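Local coordinates for protein putative Acetyltransferase from the GNAT family (PDB 3EC4) that is a putative GNAT-family acetyltransferase, probably an acyltransferase that transfers groups other than amino-acyl groups, at residues R32-A42 against D60-E68; P83-G91 against I205-R216. All blocks are in the same frame, centred on the assembly; numbering follows the deposited sequence. Where two conformers were deposited one is given.

Interaction 1: residues R32-A42 against D60-E68; sequences RLDPAYGPFAA and DEIWLVEPE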
loop_
_atom_site.group_PDB
_atom_site.type_symbol
_atom_site.label_atom_id
_atom_site.label_comp_id
_atom_site.label_asym_id
_atom_site.label_seq_id
_atom_site.Cartn_x
_atom_site.Cartn_y
_atom_site.Cartn_z
ATOM N N ARG A 32 2.102 -14.453 -4.667
ATOM C CA ARG A 32 3.058 -13.406 -5.060
ATOM C C ARG A 32 2.383 -12.399 -5.945
ATOM O O ARG A 32 1.757 -12.758 -6.928
ATOM C CB ARG A 32 4.233 -14.066 -5.786
ATOM C CG ARG A 32 5.223 -13.128 -6.501
ATOM C CD ARG A 32 6.018 -12.368 -5.482
ATOM N NE ARG A 32 7.223 -11.633 -5.954
ATOM C CZ ARG A 32 7.247 -10.325 -6.268
ATOM N NH1 ARG A 32 6.130 -9.573 -6.286
ATOM N NH2 ARG A 32 8.404 -9.757 -6.591
ATOM N N LEU A 33 2.414 -11.135 -5.543
ATOM C CA LEU A 33 1.833 -10.091 -6.352
ATOM C C LEU A 33 2.627 -10.017 -7.663
ATOM O O LEU A 33 3.866 -10.113 -7.689
ATOM C CB LEU A 33 1.853 -8.749 -5.589
ATOM C CG LEU A 33 1.394 -7.460 -6.272
ATOM C CD1 LEU A 33 -0.065 -7.508 -6.627
ATOM C CD2 LEU A 33 1.778 -6.253 -5.387
ATOM N N ASP A 34 1.906 -9.838 -8.755
ATOM C CA ASP A 34 2.550 -9.553 -10.024
ATOM C C ASP A 34 3.588 -8.445 -9.761
ATOM O O ASP A 34 3.241 -7.390 -9.283
ATOM C CB ASP A 34 1.484 -9.096 -10.998
ATOM C CG ASP A 34 2.017 -8.765 -12.371
ATOM O OD1 ASP A 34 3.230 -8.512 -12.547
ATOM O OD2 ASP A 34 1.176 -8.717 -13.270
ATOM N N PRO A 35 4.878 -8.705 -10.051
ATOM C CA PRO A 35 5.915 -7.681 -9.868
ATOM C C PRO A 35 5.697 -6.339 -10.562
ATOM O O PRO A 35 6.301 -5.328 -10.118
ATOM C CB PRO A 35 7.167 -8.345 -10.419
ATOM C CG PRO A 35 6.892 -9.803 -10.289
ATOM C CD PRO A 35 5.448 -9.990 -10.469
ATOM N N ALA A 36 4.863 -6.295 -11.605
ATOM C CA ALA A 36 4.521 -5.046 -12.247
ATOM C C ALA A 36 3.746 -4.153 -11.281
ATOM O O ALA A 36 3.770 -2.923 -11.397
ATOM C CB ALA A 36 3.688 -5.293 -13.530
ATOM N N TYR A 37 3.003 -4.783 -10.382
ATOM C CA TYR A 37 2.232 -4.063 -9.374
ATOM C C TYR A 37 3.011 -3.779 -8.100
ATOM O O TYR A 37 2.845 -2.745 -7.506
ATOM C CB TYR A 37 0.954 -4.792 -9.058
ATOM C CG TYR A 37 -0.073 -4.771 -10.152
ATOM C CD1 TYR A 37 0.061 -5.551 -11.279
ATOM C CD2 TYR A 37 -1.214 -3.993 -10.023
ATOM C CE1 TYR A 37 -0.927 -5.561 -12.273
ATOM C CE2 TYR A 37 -2.214 -4.002 -11.009
ATOM C CZ TYR A 37 -2.052 -4.776 -12.124
ATOM O OH TYR A 37 -3.027 -4.734 -13.099
ATOM N N GLY A 38 3.851 -4.699 -7.648
ATOM C CA GLY A 38 4.570 -4.447 -6.409
ATOM C C GLY A 38 5.313 -5.669 -5.917
ATOM O O GLY A 38 5.278 -6.717 -6.568
ATOM N N PRO A 39 6.035 -5.516 -4.796
ATOM C CA PRO A 39 6.949 -6.560 -4.342
ATOM C C PRO A 39 6.397 -7.563 -3.295
ATOM O O PRO A 39 7.175 -8.304 -2.668
ATOM C CB PRO A 39 8.042 -5.728 -3.700
ATOM C CG PRO A 39 7.253 -4.643 -3.020
ATOM C CD PRO A 39 6.144 -4.307 -3.966
ATOM N N PHE A 40 5.082 -7.613 -3.136
ATOM C CA PHE A 40 4.489 -8.242 -1.958
ATOM C C PHE A 40 4.307 -9.750 -2.176
ATOM O O PHE A 40 4.027 -10.195 -3.284
ATOM C CB PHE A 40 3.161 -7.607 -1.590
ATOM C CG PHE A 40 3.309 -6.201 -1.096
ATOM C CD1 PHE A 40 3.804 -5.962 0.166
ATOM C CD2 PHE A 40 3.031 -5.130 -1.933
ATOM C CE1 PHE A 40 3.973 -4.695 0.615
ATOM C CE2 PHE A 40 3.227 -3.849 -1.490
ATOM C CZ PHE A 40 3.698 -3.634 -0.227
ATOM N N ALA A 41 4.474 -10.515 -1.096
ATOM C CA ALA A 41 4.254 -11.987 -1.141
ATOM C C ALA A 41 3.814 -12.482 0.220
ATOM O O ALA A 41 3.939 -11.778 1.218
ATOM C CB ALA A 41 5.532 -12.755 -1.623
ATOM N N ALA A 42 3.275 -13.700 0.249
ATOM C CA ALA A 42 2.806 -14.312 1.479
ATOM C C ALA A 42 2.817 -15.828 1.301
ATOM O O ALA A 42 2.666 -16.350 0.172
ATOM C CB ALA A 42 1.391 -13.807 1.842
ATOM N N ASP A 60 16.930 -10.058 -5.975
ATOM C CA ASP A 60 15.488 -10.132 -5.768
ATOM C C ASP A 60 15.115 -9.915 -4.303
ATOM O O ASP A 60 15.883 -10.219 -3.394
ATOM C CB ASP A 60 14.967 -11.471 -6.268
ATOM C CG ASP A 60 15.144 -11.613 -7.763
ATOM O OD1 ASP A 60 15.541 -10.585 -8.377
ATOM O OD2 ASP A 60 14.927 -12.723 -8.319
ATOM N N GLU A 61 13.965 -9.320 -4.085
ATOM C CA GLU A 61 13.463 -9.162 -2.721
ATOM C C GLU A 61 11.950 -9.245 -2.700
ATOM O O GLU A 61 11.305 -9.042 -3.718
ATOM C CB GLU A 61 13.976 -7.870 -2.115
ATOM C CG GLU A 61 13.564 -6.635 -2.853
ATOM C CD GLU A 61 14.272 -5.365 -2.396
ATOM O OE1 GLU A 61 15.442 -5.435 -1.872
ATOM O OE2 GLU A 61 13.612 -4.295 -2.562
ATOM N N ILE A 62 11.388 -9.557 -1.542
ATOM C CA ILE A 62 9.945 -9.574 -1.372
ATOM C C ILE A 62 9.585 -8.929 -0.039
ATOM O O ILE A 62 10.297 -9.070 0.979
ATOM C CB ILE A 62 9.341 -11.005 -1.451
ATOM C CG1 ILE A 62 10.072 -11.988 -0.500
ATOM C CG2 ILE A 62 9.318 -11.542 -2.906
ATOM C CD1 ILE A 62 9.318 -13.323 -0.345
ATOM N N TRP A 63 8.478 -8.195 -0.051
ATOM C CA TRP A 63 7.920 -7.628 1.144
ATOM C C TRP A 63 6.746 -8.462 1.578
ATOM O O TRP A 63 5.855 -8.789 0.765
ATOM C CB TRP A 63 7.398 -6.210 0.936
ATOM C CG TRP A 63 8.422 -5.141 1.001
ATOM C CD1 TRP A 63 9.016 -4.522 -0.044
ATOM C CD2 TRP A 63 8.951 -4.542 2.183
ATOM N NE1 TRP A 63 9.888 -3.563 0.399
ATOM C CE2 TRP A 63 9.866 -3.548 1.766
ATOM C CE3 TRP A 63 8.758 -4.748 3.553
ATOM C CZ2 TRP A 63 10.597 -2.781 2.664
ATOM C CZ3 TRP A 63 9.499 -3.970 4.441
ATOM C CH2 TRP A 63 10.399 -3.004 3.984
ATOM N N LEU A 64 6.736 -8.724 2.883
ATOM C CA LEU A 64 5.651 -9.396 3.588
ATOM C C LEU A 64 5.032 -8.462 4.642
ATOM O O LEU A 64 5.737 -7.692 5.285
ATOM C CB LEU A 64 6.153 -10.679 4.238
ATOM C CG LEU A 64 6.899 -11.637 3.312
ATOM C CD1 LEU A 64 8.363 -11.608 3.654
ATOM C CD2 LEU A 64 6.318 -13.065 3.407
ATOM N N VAL A 65 3.727 -8.544 4.775
ATOM C CA VAL A 65 2.940 -7.709 5.724
ATOM C C VAL A 65 2.125 -8.702 6.543
ATOM O O VAL A 65 1.196 -9.333 6.017
ATOM C CB VAL A 65 2.060 -6.648 5.022
ATOM C CG1 VAL A 65 1.343 -5.808 6.077
ATOM C CG2 VAL A 65 2.940 -5.754 4.119
ATOM N N GLU A 66 2.557 -8.897 7.789
ATOM C CA GLU A 66 2.009 -9.908 8.682
ATOM C C GLU A 66 1.903 -9.358 10.080
ATOM O O GLU A 66 2.453 -8.305 10.350
ATOM C CB GLU A 66 2.864 -11.163 8.659
ATOM C CG GLU A 66 3.065 -11.740 7.253
ATOM C CD GLU A 66 1.838 -12.452 6.672
ATOM O OE1 GLU A 66 0.902 -12.754 7.432
ATOM O OE2 GLU A 66 1.808 -12.739 5.436
ATOM N N PRO A 67 1.210 -10.064 10.984
ATOM C CA PRO A 67 1.203 -9.516 12.355
ATOM C C PRO A 67 2.620 -9.442 13.008
ATOM O O PRO A 67 2.948 -8.427 13.603
ATOM C CB PRO A 67 0.240 -10.461 13.100
ATOM C CG PRO A 67 -0.693 -10.975 12.044
ATOM C CD PRO A 67 0.271 -11.195 10.838
ATOM N N GLU A 68 3.466 -10.450 12.787
ATOM C CA GLU A 68 4.791 -10.508 13.389
ATOM C C GLU A 68 5.903 -10.507 12.313
ATOM O O GLU A 68 5.630 -10.803 11.153
ATOM C CB GLU A 68 4.871 -11.775 14.226
ATOM C CG GLU A 68 3.803 -11.818 15.303
ATOM C CD GLU A 68 3.914 -10.654 16.298
ATOM O OE1 GLU A 68 5.034 -10.115 16.459
ATOM O OE2 GLU A 68 2.876 -10.271 16.911
HETATM O O HOH W 1 11.602 -10.739 -6.201
HETATM O O HOH W 2 2.690 -10.970 3.442
#

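Interaction 2: residues P83-G91 against I205-R216; sequences PLLQMIADG and IRLYESLGFRAR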
loop_
_atom_site.group_PDB
_atom_site.type_symbol
_atom_site.label_atom_id
_atom_site.label_comp_id
_atom_site.label_asym_id
_atom_site.label_seq_id
_atom_site.Cartn_x
_atom_site.Cartn_y
_atom_site.Cartn_z
ATOM N N PRO A 83 8.137 -1.982 11.954
ATOM C CA PRO A 83 6.911 -1.954 12.712
ATOM C C PRO A 83 5.909 -0.989 12.076
ATOM O O PRO A 83 6.229 0.179 11.774
ATOM C CB PRO A 83 7.357 -1.460 14.088
ATOM C CG PRO A 83 8.848 -1.844 14.133
ATOM C CD PRO A 83 9.286 -1.539 12.754
ATOM N N LEU A 84 4.698 -1.485 11.912
ATOM C CA LEU A 84 3.580 -0.686 11.368
ATOM C C LEU A 84 2.444 -0.525 12.359
ATOM O O LEU A 84 2.231 -1.370 13.238
ATOM C CB LEU A 84 2.998 -1.347 10.112
ATOM C CG LEU A 84 3.980 -1.728 9.032
ATOM C CD1 LEU A 84 3.243 -2.468 7.880
ATOM C CD2 LEU A 84 4.782 -0.495 8.520
ATOM N N LEU A 85 1.641 0.526 12.146
ATOM C CA LEU A 85 0.366 0.659 12.831
ATOM C C LEU A 85 -0.656 0.555 11.722
ATOM O O LEU A 85 -0.634 1.369 10.785
ATOM C CB LEU A 85 0.243 1.999 13.573
ATOM C CG LEU A 85 -1.120 2.220 14.272
ATOM C CD1 LEU A 85 -1.408 1.183 15.382
ATOM C CD2 LEU A 85 -1.286 3.637 14.789
ATOM N N GLN A 86 -1.500 -0.458 11.795
ATOM C CA GLN A 86 -2.618 -0.568 10.843
ATOM C C GLN A 86 -3.838 0.179 11.349
ATOM O O GLN A 86 -4.214 0.030 12.511
ATOM C CB GLN A 86 -2.944 -2.044 10.608
ATOM C CG GLN A 86 -3.986 -2.267 9.538
ATOM C CD GLN A 86 -4.368 -3.743 9.465
ATOM O OE1 GLN A 86 -5.218 -4.180 10.216
ATOM N NE2 GLN A 86 -3.708 -4.503 8.608
HETATM N N MSE A 87 -4.464 0.979 10.475
HETATM C CA MSE A 87 -5.582 1.878 10.824
HETATM C C MSE A 87 -6.781 1.673 9.910
HETATM O O MSE A 87 -6.619 1.291 8.771
HETATM C CB MSE A 87 -5.139 3.359 10.783
HETATM C CG MSE A 87 -3.893 3.581 11.568
HETATM SE SE MSE A 87 -3.334 5.396 11.699
HETATM C CE MSE A 87 -4.601 6.038 13.020
ATOM N N ILE A 88 -7.973 1.898 10.449
ATOM C CA ILE A 88 -9.219 1.664 9.746
ATOM C C ILE A 88 -10.108 2.879 9.857
ATOM O O ILE A 88 -10.180 3.506 10.912
ATOM C CB ILE A 88 -9.897 0.345 10.265
ATOM C CG1 ILE A 88 -11.029 -0.134 9.354
ATOM C CG2 ILE A 88 -10.374 0.476 11.685
ATOM C CD1 ILE A 88 -11.510 -1.591 9.729
ATOM N N ALA A 89 -10.810 3.190 8.777
ATOM C CA ALA A 89 -11.772 4.285 8.802
ATOM C C ALA A 89 -13.182 3.719 8.649
ATOM O O ALA A 89 -13.742 3.763 7.560
ATOM C CB ALA A 89 -11.466 5.337 7.705
ATOM N N ASP A 90 -13.747 3.192 9.738
ATOM C CA ASP A 90 -15.051 2.530 9.639
ATOM C C ASP A 90 -16.205 3.378 10.131
ATOM O O ASP A 90 -17.350 2.879 10.234
ATOM C CB ASP A 90 -15.062 1.168 10.322
ATOM C CG ASP A 90 -14.600 1.211 11.780
ATOM O OD1 ASP A 90 -14.246 2.288 12.311
ATOM O OD2 ASP A 90 -14.541 0.117 12.368
ATOM N N GLY A 91 -15.942 4.655 10.381
ATOM C CA GLY A 91 -17.003 5.640 10.665
ATOM C C GLY A 91 -17.403 6.382 9.408
ATOM O O GLY A 91 -16.832 6.196 8.357
ATOM N N ILE A 205 0.350 9.479 11.849
ATOM C CA ILE A 205 -0.764 8.869 12.636
ATOM C C ILE A 205 -1.784 9.918 13.099
ATOM O O ILE A 205 -2.976 9.702 13.043
ATOM C CB ILE A 205 -0.201 8.014 13.810
ATOM C CG1 ILE A 205 0.601 6.797 13.247
ATOM C CG2 ILE A 205 -1.271 7.587 14.824
ATOM C CD1 ILE A 205 1.461 6.110 14.293
ATOM N N ARG A 206 -1.308 11.084 13.539
ATOM C CA ARG A 206 -2.194 12.181 13.906
ATOM C C ARG A 206 -2.982 12.687 12.723
ATOM O O ARG A 206 -4.167 12.988 12.868
ATOM C CB ARG A 206 -1.388 13.341 14.548
ATOM C CG ARG A 206 -0.876 13.050 15.946
ATOM C CD ARG A 206 -0.274 14.304 16.595
ATOM N NE ARG A 206 0.858 14.902 15.876
ATOM C CZ ARG A 206 2.152 14.662 16.133
ATOM N NH1 ARG A 206 2.513 13.804 17.065
ATOM N NH2 ARG A 206 3.092 15.276 15.425
ATOM N N LEU A 207 -2.358 12.739 11.549
ATOM C CA LEU A 207 -3.038 13.191 10.365
ATOM C C LEU A 207 -4.151 12.218 10.053
ATOM O O LEU A 207 -5.308 12.609 9.862
ATOM C CB LEU A 207 -2.097 13.305 9.166
ATOM C CG LEU A 207 -2.757 13.361 7.801
ATOM C CD1 LEU A 207 -3.688 14.610 7.698
ATOM C CD2 LEU A 207 -1.710 13.350 6.687
ATOM N N TYR A 208 -3.800 10.935 10.045
ATOM C CA TYR A 208 -4.808 9.902 9.755
ATOM C C TYR A 208 -5.935 9.886 10.764
ATOM O O TYR A 208 -7.090 9.762 10.364
ATOM C CB TYR A 208 -4.160 8.530 9.620
ATOM C CG TYR A 208 -3.082 8.470 8.579
ATOM C CD1 TYR A 208 -3.198 9.122 7.352
ATOM C CD2 TYR A 208 -1.925 7.742 8.828
ATOM C CE1 TYR A 208 -2.159 9.067 6.411
ATOM C CE2 TYR A 208 -0.914 7.666 7.887
ATOM C CZ TYR A 208 -1.028 8.325 6.694
ATOM O OH TYR A 208 0.032 8.215 5.816
ATOM N N GLU A 209 -5.633 9.974 12.056
ATOM C CA GLU A 209 -6.682 10.162 13.074
ATOM C C GLU A 209 -7.622 11.326 12.752
ATOM O O GLU A 209 -8.836 11.218 12.933
ATOM C CB GLU A 209 -6.068 10.342 14.468
ATOM C CG GLU A 209 -5.501 9.062 14.996
ATOM C CD GLU A 209 -4.693 9.279 16.275
ATOM O OE1 GLU A 209 -4.333 10.420 16.591
ATOM O OE2 GLU A 209 -4.458 8.282 16.954
ATOM N N SER A 210 -7.080 12.433 12.258
ATOM C CA SER A 210 -7.892 13.604 11.933
ATOM C C SER A 210 -8.746 13.408 10.678
ATOM O O SER A 210 -9.647 14.200 10.395
ATOM C CB SER A 210 -6.998 14.857 11.847
ATOM O OG SER A 210 -6.228 14.978 13.040
ATOM N N LEU A 211 -8.453 12.369 9.919
ATOM C CA LEU A 211 -9.188 12.028 8.699
ATOM C C LEU A 211 -10.105 10.831 8.929
ATOM O O LEU A 211 -10.639 10.268 7.977
ATOM C CB LEU A 211 -8.199 11.710 7.574
ATOM C CG LEU A 211 -7.449 12.934 7.022
ATOM C CD1 LEU A 211 -6.317 12.361 6.110
ATOM C CD2 LEU A 211 -8.389 13.824 6.295
ATOM N N GLY A 212 -10.306 10.433 10.184
ATOM C CA GLY A 212 -11.316 9.393 10.461
ATOM C C GLY A 212 -10.774 8.001 10.689
ATOM O O GLY A 212 -11.547 7.049 10.882
ATOM N N PHE A 213 -9.445 7.851 10.630
ATOM C CA PHE A 213 -8.828 6.521 10.844
ATOM C C PHE A 213 -8.552 6.300 12.318
ATOM O O PHE A 213 -8.154 7.205 13.031
ATOM C CB PHE A 213 -7.535 6.335 10.102
ATOM C CG PHE A 213 -7.702 6.261 8.618
ATOM C CD1 PHE A 213 -7.858 7.408 7.867
ATOM C CD2 PHE A 213 -7.741 5.024 7.970
ATOM C CE1 PHE A 213 -8.009 7.326 6.493
ATOM C CE2 PHE A 213 -7.861 4.941 6.590
ATOM C CZ PHE A 213 -7.997 6.078 5.863
ATOM N N ARG A 214 -8.769 5.083 12.774
ATOM C CA ARG A 214 -8.446 4.725 14.148
ATOM C C ARG A 214 -7.488 3.553 14.098
ATOM O O ARG A 214 -7.514 2.777 13.125
ATOM C CB ARG A 214 -9.719 4.360 14.936
ATOM C CG ARG A 214 -10.423 3.033 14.533
ATOM C CD ARG A 214 -11.817 2.901 15.205
ATOM N NE ARG A 214 -12.536 1.721 14.706
ATOM C CZ ARG A 214 -12.201 0.466 14.989
ATOM N NH1 ARG A 214 -11.213 0.201 15.807
ATOM N NH2 ARG A 214 -12.870 -0.540 14.454
ATOM N N ALA A 215 -6.655 3.434 15.142
ATOM C CA ALA A 215 -5.729 2.341 15.289
ATOM C C ALA A 215 -6.484 1.048 15.375
ATOM O O ALA A 215 -7.416 0.909 16.171
ATOM C CB ALA A 215 -4.863 2.531 16.550
ATOM N N ARG A 216 -6.107 0.098 14.544
ATOM C CA ARG A 216 -6.691 -1.216 14.602
ATOM C C ARG A 216 -5.737 -2.185 15.319
ATOM O O ARG A 216 -6.109 -2.778 16.326
ATOM C CB ARG A 216 -7.027 -1.741 13.219
ATOM C CG ARG A 216 -7.933 -2.941 13.318
ATOM C CD ARG A 216 -8.011 -3.747 12.087
ATOM N NE ARG A 216 -8.345 -5.108 12.467
ATOM C CZ ARG A 216 -7.558 -6.182 12.353
ATOM N NH1 ARG A 216 -6.339 -6.152 11.801
ATOM N NH2 ARG A 216 -8.048 -7.332 12.779
HETATM O O HOH W 3 -12.513 4.772 12.342
HETATM O O HOH W 4 -14.024 6.871 10.175
#

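Interaction 1: residues R32-A42 against D60-E68
Phe40 and Trp63 make a single beta bridge, and no longer ladder grows from it. The two backbone bonds flank Phe40. Trp63 N donates to Pro39 O at 2.9 Å, from 45° above the carbonyl plane. Ala41 N donates to Trp63 O, also at 2.9 Å, and Phe40 CA adds a CA-H...O contact to the same oxygen. Beyond the bridge a water takes over. It accepts from Val65 N and lies within hydrogen-bonding distance of Ala41 O and Glu66 OE2.

Pro39 runs alongside Trp63, and Pro39 CG meets the indole at its edge, 3.5 Å from Trp63 CD1. Phe40 CG stands anti to its own carbonyl carbon (chi1 -68°). This brings Phe40 CD1 near Trp63 CB, and Phe40 CE1 ends 3.8 Å from Val65 CG2. Ala41 CB rests near Ile62 CD1.

Arg32 bends at chi2 and brings NE to 3.7 Å from Ile62 CG2. Its NH1 donates to Gly38 O at 3.0 Å, in the guanidinium plane and on a carbonyl lone pair. Pro39 O and Pro35 CG lie above opposite faces of the Arg32 guanidinium, each offset toward the rim. With an alanine here, Gly38 O is likely to lose this donor and a gap to open beside Ile62 CG2.

Glu66 has its salt bridge with Arg10. Val12 of helix 11-17 touches Phe40 and Val65. Strand 41-43 pairs with strand 30-32 in a small antiparallel sheet, and the lone bridge joins it to strand 61-66 at the edge of the main sheet. On strand 214-226, the next in that sheet, Ala221 and Leu223 touch Trp63.

Interaction 2: residues P83-G91 against I205-R216
Met87 and Ala215 form a non-hydrogen-bonded antiparallel pair, and Ile88 and Arg214 the hydrogen-bonded pair next to it. This joins strand 76-88 to strand 214-226 in the mixed sheet of the GNAT fold. Ile88 and Arg214 exchange two backbone bonds, and Arg216 N donates to Gln86 O.

Selenomethionine Met87 points to the helix side of the sheet. Its chain bends at chi3 (76°), which carries CE to 3.7 Å from Glu209 CG. The SE atom lies at the edge of the Tyr208 ring, 5.2 Å from its centroid, a Met-aromatic contact. Leu85 CD2 meets Ile205 CD1 at 3.7 Å, the two side chains meeting nearly perpendicular. Ala89 CB sits over the centre of the Phe213 ring, 3.7 Å from the centroid, a CH-pi contact.

On the other face of the sheet, Gln86 OE1 accepts from Arg216 NH1 at 2.8 Å, in the carbonyl plane. Ile88 CG2 lies over the centre of the Arg214 guanidinium. Arg214 holds Asp90 in a side-on, two-nitrogen salt bridge: NE reaches OD1 at 3.0 Å and NH2 reaches OD2 at 2.8 Å, both on the syn side.

Helix 202-210 ends in a Schellman motif. Gly212, with positive phi, is its C-prime residue. Gly212 N returns to Glu209 O and Phe213 N to Tyr208 O, which also accepts from Leu211 N on the other face of its plane. Leu195 of strand 192-198 touches both Tyr208 and Phe213. Arg216 also forms a salt bridge with Asp9, and Gln86 NE2 is hydrogen-bonded to Leu8 O and to His196 NE2.

How the interactions relate
The two contacts lie on opposite sides of the chain's centre, with about 23 Å between their own centres. Both segments of interaction 1 come earlier in the chain than those of interaction 2, and strand 76-88 comes next after strand 61-66. One mixed sheet contains strands from both. Strand 214-226 runs between strands 61-66 and 76-88 and is antiparallel to each. Interaction 1 fastens a loop and short strand to the outermost strand 61-66. Interaction 2 brings in the helix that precedes strand 214-226. A packing contact links them directly, Val65 CG1 to Leu84 CD1 at 4.2 Å. Strand 214-226 thus links the outermost strand 61-66 to strand 76-88 and the rest of the sheet.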